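Side-chain contacts in putative phosphoglycolate phosphatase (Lactobacillus delbrueckii, PDB 2HI0), which probably hydrolyses the phosphate ester of phosphoglycolate, as a member of the haloacid dehalogenase (HAD) superfamily: residues 95-98 against 99-103; 146-149 against 150-154; 191-194 against 195-199. All coordinates share one frame; numbering follows the deposited sequence.

Contact 1 of 3, residues 95-98 against 99-103; sequences EVFK and PYYAD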
loop_
_atom_site.group_PDB
_atom_site.type_symbol
_atom_site.label_atom_id
_atom_site.label_comp_id
_atom_site.label_asym_id
_atom_site.label_seq_id
_atom_site.Cartn_x
_atom_site.Cartn_y
_atom_site.Cartn_z
ATOM N N GLU A 95 2.837 -19.106 3.882
ATOM C CA GLU A 95 1.803 -20.069 4.236
ATOM C C GLU A 95 1.239 -19.800 5.655
ATOM O O GLU A 95 0.048 -20.027 5.918
ATOM C CB GLU A 95 2.400 -21.472 4.172
ATOM C CG GLU A 95 1.394 -22.569 4.468
ATOM C CD GLU A 95 1.972 -23.979 4.346
ATOM O OE1 GLU A 95 3.212 -24.148 4.398
ATOM O OE2 GLU A 95 1.164 -24.923 4.228
ATOM N N VAL A 96 2.101 -19.334 6.545
ATOM C CA VAL A 96 1.718 -18.919 7.890
ATOM C C VAL A 96 1.264 -17.468 7.906
ATOM O O VAL A 96 0.227 -17.149 8.450
ATOM C CB VAL A 96 2.896 -19.105 8.895
ATOM C CG1 VAL A 96 2.495 -18.654 10.329
ATOM C CG2 VAL A 96 3.412 -20.583 8.818
ATOM N N PHE A 97 2.049 -16.587 7.296
ATOM C CA PHE A 97 1.757 -15.147 7.362
ATOM C C PHE A 97 0.383 -14.718 6.788
ATOM O O PHE A 97 -0.340 -13.891 7.402
ATOM C CB PHE A 97 2.825 -14.368 6.622
ATOM C CG PHE A 97 2.578 -12.877 6.608
ATOM C CD1 PHE A 97 2.895 -12.083 7.714
ATOM C CD2 PHE A 97 2.039 -12.281 5.501
ATOM C CE1 PHE A 97 2.632 -10.721 7.692
ATOM C CE2 PHE A 97 1.757 -10.928 5.500
ATOM C CZ PHE A 97 2.069 -10.142 6.587
ATOM N N LYS A 98 0.046 -15.217 5.595
ATOM C CA LYS A 98 -1.169 -14.719 4.933
ATOM C C LYS A 98 -2.441 -14.951 5.767
ATOM O O LYS A 98 -3.178 -14.028 6.078
ATOM C CB LYS A 98 -1.276 -15.291 3.521
ATOM C CG LYS A 98 -0.210 -14.701 2.610
ATOM C CD LYS A 98 -0.441 -14.989 1.118
ATOM C CE LYS A 98 -1.876 -14.670 0.665
ATOM N NZ LYS A 98 -1.983 -14.531 -0.822
ATOM N N PRO A 99 -2.692 -16.180 6.180
ATOM C CA PRO A 99 -3.883 -16.404 7.005
ATOM C C PRO A 99 -3.799 -15.762 8.390
ATOM O O PRO A 99 -4.798 -15.196 8.894
ATOM C CB PRO A 99 -3.961 -17.922 7.130
ATOM C CG PRO A 99 -2.609 -18.404 6.784
ATOM C CD PRO A 99 -1.977 -17.434 5.864
ATOM N N TYR A 100 -2.598 -15.772 8.967
ATOM C CA TYR A 100 -2.460 -15.142 10.289
ATOM C C TYR A 100 -2.790 -13.664 10.223
ATOM O O TYR A 100 -3.595 -13.148 11.000
ATOM C CB TYR A 100 -1.082 -15.351 10.855
ATOM C CG TYR A 100 -1.004 -14.836 12.270
ATOM C CD1 TYR A 100 -1.342 -15.676 13.336
ATOM C CD2 TYR A 100 -0.637 -13.504 12.548
ATOM C CE1 TYR A 100 -1.273 -15.203 14.659
ATOM C CE2 TYR A 100 -0.570 -13.031 13.843
ATOM C CZ TYR A 100 -0.895 -13.879 14.896
ATOM O OH TYR A 100 -0.821 -13.388 16.201
ATOM N N TYR A 101 -2.157 -12.978 9.275
ATOM C CA TYR A 101 -2.432 -11.563 9.078
ATOM C C TYR A 101 -3.935 -11.280 8.808
ATOM O O TYR A 101 -4.528 -10.381 9.444
ATOM C CB TYR A 101 -1.534 -10.979 7.984
ATOM C CG TYR A 101 -1.855 -9.514 7.807
ATOM C CD1 TYR A 101 -1.582 -8.601 8.803
ATOM C CD2 TYR A 101 -2.427 -9.056 6.661
ATOM C CE1 TYR A 101 -1.883 -7.265 8.651
ATOM C CE2 TYR A 101 -2.735 -7.734 6.498
ATOM C CZ TYR A 101 -2.471 -6.829 7.492
ATOM O OH TYR A 101 -2.816 -5.502 7.317
ATOM N N ALA A 102 -4.529 -12.003 7.867
ATOM C CA ALA A 102 -5.944 -11.880 7.589
ATOM C C ALA A 102 -6.828 -11.947 8.855
ATOM O O ALA A 102 -7.794 -11.198 8.993
ATOM C CB ALA A 102 -6.406 -12.956 6.539
ATOM N N ASP A 103 -6.491 -12.852 9.764
ATOM C CA ASP A 103 -7.243 -13.024 11.007
ATOM C C ASP A 103 -6.818 -12.066 12.130
ATOM O O ASP A 103 -7.435 -12.054 13.207
ATOM C CB ASP A 103 -7.043 -14.456 11.522
ATOM C CG ASP A 103 -7.621 -15.504 10.581
ATOM O OD1 ASP A 103 -8.546 -15.161 9.798
ATOM O OD2 ASP A 103 -7.132 -16.655 10.610
#
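Tyr-100 N, Tyr-101 N and Ala-102 N bond back to Val-96 O, Phe-97 O and Lys-98 O, but helix 87-103 kinks at Pro-99, whose ring nitrogen has no hydrogen to give. The ring takes the room of the missing bond: Pro-99 CG lies 3.2 Å from Glu-95 O. Across the peptide bond Lys-98 CB is pressed to 3.3 Å from Pro-99 CD.

One turn apart, Phe-97 and Tyr-101 point the same way. Tyr-101 CB sits over one face of the Phe-97 ring, 4.1 Å from its centroid, as a CH-pi contact. The planes are parallel within 1°, but the centroids are 5.7 Å apart and the rings barely overlap. Both CG atoms are anti to the backbone N (chi1 178° and 180°), which sends the two rings off the same flank. That flank packs on helix 19-32, a helix pairing consistent with the helical cap of HAD phosphatases. Phe-97 meets Ala-25 and Ala-29 there, and Tyr-101 meets Leu-22. A serine in place of Phe-97 would probably leave Tyr-101 CB without its aromatic face and open a gap against the two alanines. Tyr-101 OH hydrogen-bonds Lys-135 NZ.

Contact 2 of 3, residues 146-149 against 150-154; sequences ELFP and GSFDF
Phe-148 and Phe-152 make the tight part of this contact, just past the end of helix 137-147. The edge of the Phe-152 ring is turned to the face of the Phe-148 ring in a T-shaped pair. The centroids are 5.4 Å apart and the planes meet at 68°. Phe-152 CE2 does most of the touching. It lies 3.6 Å from both CB and CG of Phe-148, and Phe-152 CZ stands over the ring face. Phe-148 CG is anti to its carbonyl carbon (chi1 -56°), which turns the ring inward, where it meets Ile-115 and Leu-116 of helix 115-124. Phe-152 rests on Leu-129 and Val-131 of strand 128-133, and both rings reach Ile-15.

The other side is looser and wetter. Pro-149 and Gly-150 are exposed, and water does part of the bonding. Phe-148 O accepts from Ser-151 N at 3.2 Å, with the donor above the carbonyl plane. It also accepts from a water at 2.7 Å, and that water in turn accepts from Phe-152 N. A second water donates to Pro-149 O and lies 2.6 Å from Ser-151 OG, to which it is hydrogen-bonded. Gly-150 has a phi of 72°, and a CB there would run into Pro-149 O.

The bond from Ser-151 N to Phe-148 O closes a type II beta turn with Pro-149 and Gly-150 at its corners. The turn carries the chain from helix 137-147 toward strand 154-158, an edge strand of the parallel sheet of this HAD fold.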
loop_
_atom_site.group_PDB
_atom_site.type_symbol
_atom_site.label_atom_id
_atom_site.label_comp_id
_atom_site.label_asym_id
_atom_site.label_seq_id
_atom_site.Cartn_x
_atom_site.Cartn_y
_atom_site.Cartn_z
ATOM N N GLU A 146 -15.206 -3.257 7.548
ATOM C CA GLU A 146 -15.280 -2.992 8.969
ATOM C C GLU A 146 -15.012 -1.556 9.301
ATOM O O GLU A 146 -15.696 -0.994 10.166
ATOM C CB GLU A 146 -14.317 -3.866 9.768
ATOM C CG GLU A 146 -14.678 -5.374 9.724
ATOM C CD GLU A 146 -16.150 -5.667 10.097
ATOM O OE1 GLU A 146 -16.605 -5.243 11.198
ATOM O OE2 GLU A 146 -16.857 -6.299 9.275
ATOM N N LEU A 147 -14.055 -0.933 8.618
ATOM C CA LEU A 147 -13.633 0.437 8.966
ATOM C C LEU A 147 -14.169 1.512 8.006
ATOM O O LEU A 147 -14.242 2.682 8.394
ATOM C CB LEU A 147 -12.112 0.516 9.065
ATOM C CG LEU A 147 -11.422 -0.458 10.014
ATOM C CD1 LEU A 147 -9.902 -0.395 9.921
ATOM C CD2 LEU A 147 -11.864 -0.216 11.455
ATOM N N PHE A 148 -14.558 1.133 6.780
ATOM C CA PHE A 148 -15.101 2.113 5.827
ATOM C C PHE A 148 -16.357 1.642 5.089
ATOM O O PHE A 148 -16.439 1.729 3.855
ATOM C CB PHE A 148 -14.038 2.457 4.776
ATOM C CG PHE A 148 -12.742 2.963 5.323
ATOM C CD1 PHE A 148 -12.562 4.313 5.605
ATOM C CD2 PHE A 148 -11.639 2.117 5.406
ATOM C CE1 PHE A 148 -11.314 4.762 6.034
ATOM C CE2 PHE A 148 -10.406 2.577 5.832
ATOM C CZ PHE A 148 -10.247 3.889 6.142
ATOM N N PRO A 149 -17.356 1.145 5.828
ATOM C CA PRO A 149 -18.561 0.622 5.158
ATOM C C PRO A 149 -19.320 1.720 4.412
ATOM O O PRO A 149 -19.510 2.827 4.935
ATOM C CB PRO A 149 -19.403 0.054 6.311
ATOM C CG PRO A 149 -18.886 0.738 7.539
ATOM C CD PRO A 149 -17.445 1.060 7.299
ATOM N N GLY A 150 -19.703 1.424 3.179
ATOM C CA GLY A 150 -20.376 2.403 2.328
ATOM C C GLY A 150 -19.574 3.576 1.762
ATOM O O GLY A 150 -20.140 4.407 1.042
ATOM N N SER A 151 -18.279 3.653 2.058
ATOM C CA SER A 151 -17.444 4.795 1.635
ATOM C C SER A 151 -16.949 4.696 0.196
ATOM O O SER A 151 -16.892 5.707 -0.526
ATOM C CB SER A 151 -16.224 4.950 2.548
ATOM O OG SER A 151 -16.614 5.564 3.754
ATOM N N PHE A 152 -16.597 3.480 -0.214
ATOM C CA PHE A 152 -15.887 3.267 -1.462
ATOM C C PHE A 152 -16.748 2.669 -2.542
ATOM O O PHE A 152 -17.566 1.763 -2.304
ATOM C CB PHE A 152 -14.632 2.376 -1.215
ATOM C CG PHE A 152 -13.598 3.035 -0.371
ATOM C CD1 PHE A 152 -12.868 4.116 -0.864
ATOM C CD2 PHE A 152 -13.357 2.612 0.932
ATOM C CE1 PHE A 152 -11.896 4.765 -0.072
ATOM C CE2 PHE A 152 -12.400 3.282 1.730
ATOM C CZ PHE A 152 -11.675 4.340 1.228
ATOM N N ASP A 153 -16.572 3.176 -3.743
ATOM C CA ASP A 153 -17.263 2.652 -4.886
ATOM C C ASP A 153 -16.602 1.388 -5.418
ATOM O O ASP A 153 -17.208 0.664 -6.192
ATOM C CB ASP A 153 -17.291 3.722 -5.971
ATOM C CG ASP A 153 -18.016 4.983 -5.504
ATOM O OD1 ASP A 153 -19.126 4.847 -4.987
ATOM O OD2 ASP A 153 -17.462 6.107 -5.580
ATOM N N PHE A 154 -15.342 1.161 -5.010
ATOM C CA PHE A 154 -14.535 0.072 -5.503
ATOM C C PHE A 154 -13.394 -0.170 -4.529
ATOM O O PHE A 154 -12.783 0.775 -4.058
ATOM C CB PHE A 154 -13.969 0.417 -6.888
ATOM C CG PHE A 154 -13.102 -0.677 -7.501
ATOM C CD1 PHE A 154 -13.682 -1.692 -8.251
ATOM C CD2 PHE A 154 -11.728 -0.678 -7.334
ATOM C CE1 PHE A 154 -12.893 -2.679 -8.811
ATOM C CE2 PHE A 154 -10.959 -1.660 -7.899
ATOM C CZ PHE A 154 -11.543 -2.658 -8.625
HETATM O O HOH W 1 -16.535 0.970 1.220
HETATM O O HOH W 2 -17.576 4.406 5.924
#

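Contact 3 of 3, residues 191-194 against 195-199; sequences SEID and IQTAR
Gln-196 runs along Glu-192, one turn earlier in helix 192-200, and its side chain skirts the Glu-192 carbonyl. Gln-196 CB and CD each lie 3.5 Å from Glu-192 O, and CG between them comes to 3.2 Å. At the tip, NE2 is also near that oxygen, but its angle is too poor for a bond. Gln-196 NE2 packs instead 3.8 Å from Glu-192 CG. The other tip atom, Gln-196 OE1, comes within 4.4 Å of Ile-193 CD1. The Glu-192 carboxylate turns its plane 60° from the amide and pairs with Arg-213.

Thr-197 grips the next carbonyl twice. Its OG1 donates to Ile-193 O at 2.7 Å, and its backbone N reaches the same oxygen from the opposite face. With OG1 beside its own backbone N (chi1 -67°), the hydroxyl faces back toward the N-terminal turn, where Ile-193 O lies.

Ser-191 and Asp-194 start the helix as a capping box. Ser-191 OG accepts weakly from Ile-193 N, and Ser-191 N donates to Asp-194 OD2 at 3.1 Å. Asp-194 OD1 forms a salt bridge with Lys-165. The Asp-194 side chain is about 4 Å from the sodium ion and touches Asp-10. Asp-10, Asp-12 and Asp-190 form the sodium site, so the capped helix start borders the acidic metal site typical of the HAD core.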
loop_
_atom_site.group_PDB
_atom_site.type_symbol
_atom_site.label_atom_id
_atom_site.label_comp_id
_atom_site.label_asym_id
_atom_site.label_seq_id
_atom_site.Cartn_x
_atom_site.Cartn_y
_atom_site.Cartn_z
ATOM N N SER A 191 4.243 5.683 -1.172
ATOM C CA SER A 191 5.474 5.051 -1.619
ATOM C C SER A 191 5.801 5.305 -3.086
ATOM O O SER A 191 4.996 5.848 -3.877
ATOM C CB SER A 191 5.400 3.551 -1.357
ATOM O OG SER A 191 4.719 2.881 -2.411
ATOM N N GLU A 192 7.005 4.860 -3.456
ATOM C CA GLU A 192 7.456 4.873 -4.867
ATOM C C GLU A 192 6.596 3.998 -5.774
ATOM O O GLU A 192 6.459 4.276 -6.961
ATOM C CB GLU A 192 8.938 4.468 -4.968
ATOM C CG GLU A 192 9.268 2.984 -4.807
ATOM C CD GLU A 192 9.250 2.375 -3.389
ATOM O OE1 GLU A 192 8.702 2.992 -2.449
ATOM O OE2 GLU A 192 9.810 1.242 -3.256
ATOM N N ILE A 193 6.027 2.921 -5.222
ATOM C CA ILE A 193 5.148 2.024 -5.996
ATOM C C ILE A 193 3.892 2.791 -6.415
ATOM O O ILE A 193 3.386 2.566 -7.523
ATOM C CB ILE A 193 4.793 0.744 -5.203
ATOM C CG1 ILE A 193 6.072 0.006 -4.813
ATOM C CG2 ILE A 193 3.750 -0.153 -5.947
ATOM C CD1 ILE A 193 6.940 -0.288 -5.986
ATOM N N ASP A 194 3.389 3.681 -5.540
ATOM C CA ASP A 194 2.237 4.528 -5.847
ATOM C C ASP A 194 2.548 5.575 -6.936
ATOM O O ASP A 194 1.778 5.750 -7.877
ATOM C CB ASP A 194 1.699 5.153 -4.558
ATOM C CG ASP A 194 1.369 4.091 -3.519
ATOM O OD1 ASP A 194 0.801 3.047 -3.916
ATOM O OD2 ASP A 194 1.816 4.227 -2.380
ATOM N N ILE A 195 3.713 6.204 -6.804
ATOM C CA ILE A 195 4.227 7.084 -7.855
ATOM C C ILE A 195 4.226 6.371 -9.221
ATOM O O ILE A 195 3.732 6.896 -10.222
ATOM C CB ILE A 195 5.630 7.636 -7.495
ATOM C CG1 ILE A 195 5.564 8.499 -6.223
ATOM C CG2 ILE A 195 6.205 8.482 -8.645
ATOM C CD1 ILE A 195 6.853 8.852 -5.584
ATOM N N GLN A 196 4.795 5.162 -9.249
ATOM C CA GLN A 196 4.873 4.400 -10.483
ATOM C C GLN A 196 3.507 3.916 -11.020
ATOM O O GLN A 196 3.232 3.932 -12.230
ATOM C CB GLN A 196 5.781 3.215 -10.257
ATOM C CG GLN A 196 7.221 3.612 -9.968
ATOM C CD GLN A 196 8.041 2.413 -9.534
ATOM O OE1 GLN A 196 7.823 1.281 -10.027
ATOM N NE2 GLN A 196 8.998 2.638 -8.626
ATOM N N THR A 197 2.670 3.468 -10.110
ATOM C CA THR A 197 1.353 2.985 -10.464
ATOM C C THR A 197 0.571 4.102 -11.209
ATOM O O THR A 197 -0.056 3.856 -12.262
ATOM C CB THR A 197 0.598 2.579 -9.209
ATOM O OG1 THR A 197 1.239 1.425 -8.627
ATOM C CG2 THR A 197 -0.858 2.224 -9.550
ATOM N N ALA A 198 0.614 5.311 -10.646
ATOM C CA ALA A 198 -0.056 6.494 -11.265
ATOM C C ALA A 198 0.444 6.751 -12.684
ATOM O O ALA A 198 -0.342 6.865 -13.618
ATOM C CB ALA A 198 0.108 7.731 -10.399
ATOM N N ARG A 199 1.766 6.816 -12.835
ATOM C CA ARG A 199 2.343 7.076 -14.171
ATOM C C ARG A 199 1.979 5.985 -15.167
ATOM O O ARG A 199 1.654 6.267 -16.315
ATOM C CB ARG A 199 3.858 7.211 -14.095
ATOM C CG ARG A 199 4.480 7.616 -15.469
ATOM C CD ARG A 199 5.395 8.760 -15.302
ATOM N NE ARG A 199 5.859 9.319 -16.568
ATOM C CZ ARG A 199 6.457 10.507 -16.650
ATOM N NH1 ARG A 199 6.594 11.244 -15.550
ATOM N NH2 ARG A 199 6.904 10.984 -17.816
#

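Contact 3 is buried, whereas contact 1 is partly buried and contact 2 lies at the surface. Contacts 1 and 3 each run along a single helix, contact 3 from its N-cap, on opposite sides of the chain's centre. Contact 2 is the non-helical exit from helix 137-147. That helix also relates contacts 1 and 2: Lys-98 and Tyr-101 touch its early residues Glu-138 and Ala-139. Both contacts pair aromatic rings, parallel and slid apart in 95-103 but edge-to-face in 146-154. Waters bridge contact 2. Contact 3 has no aromatic ring; a capping box and a doubly bonded carbonyl hold it, and Asp-194 pairs with Lys-165 beside the sodium site. No two contacts touch.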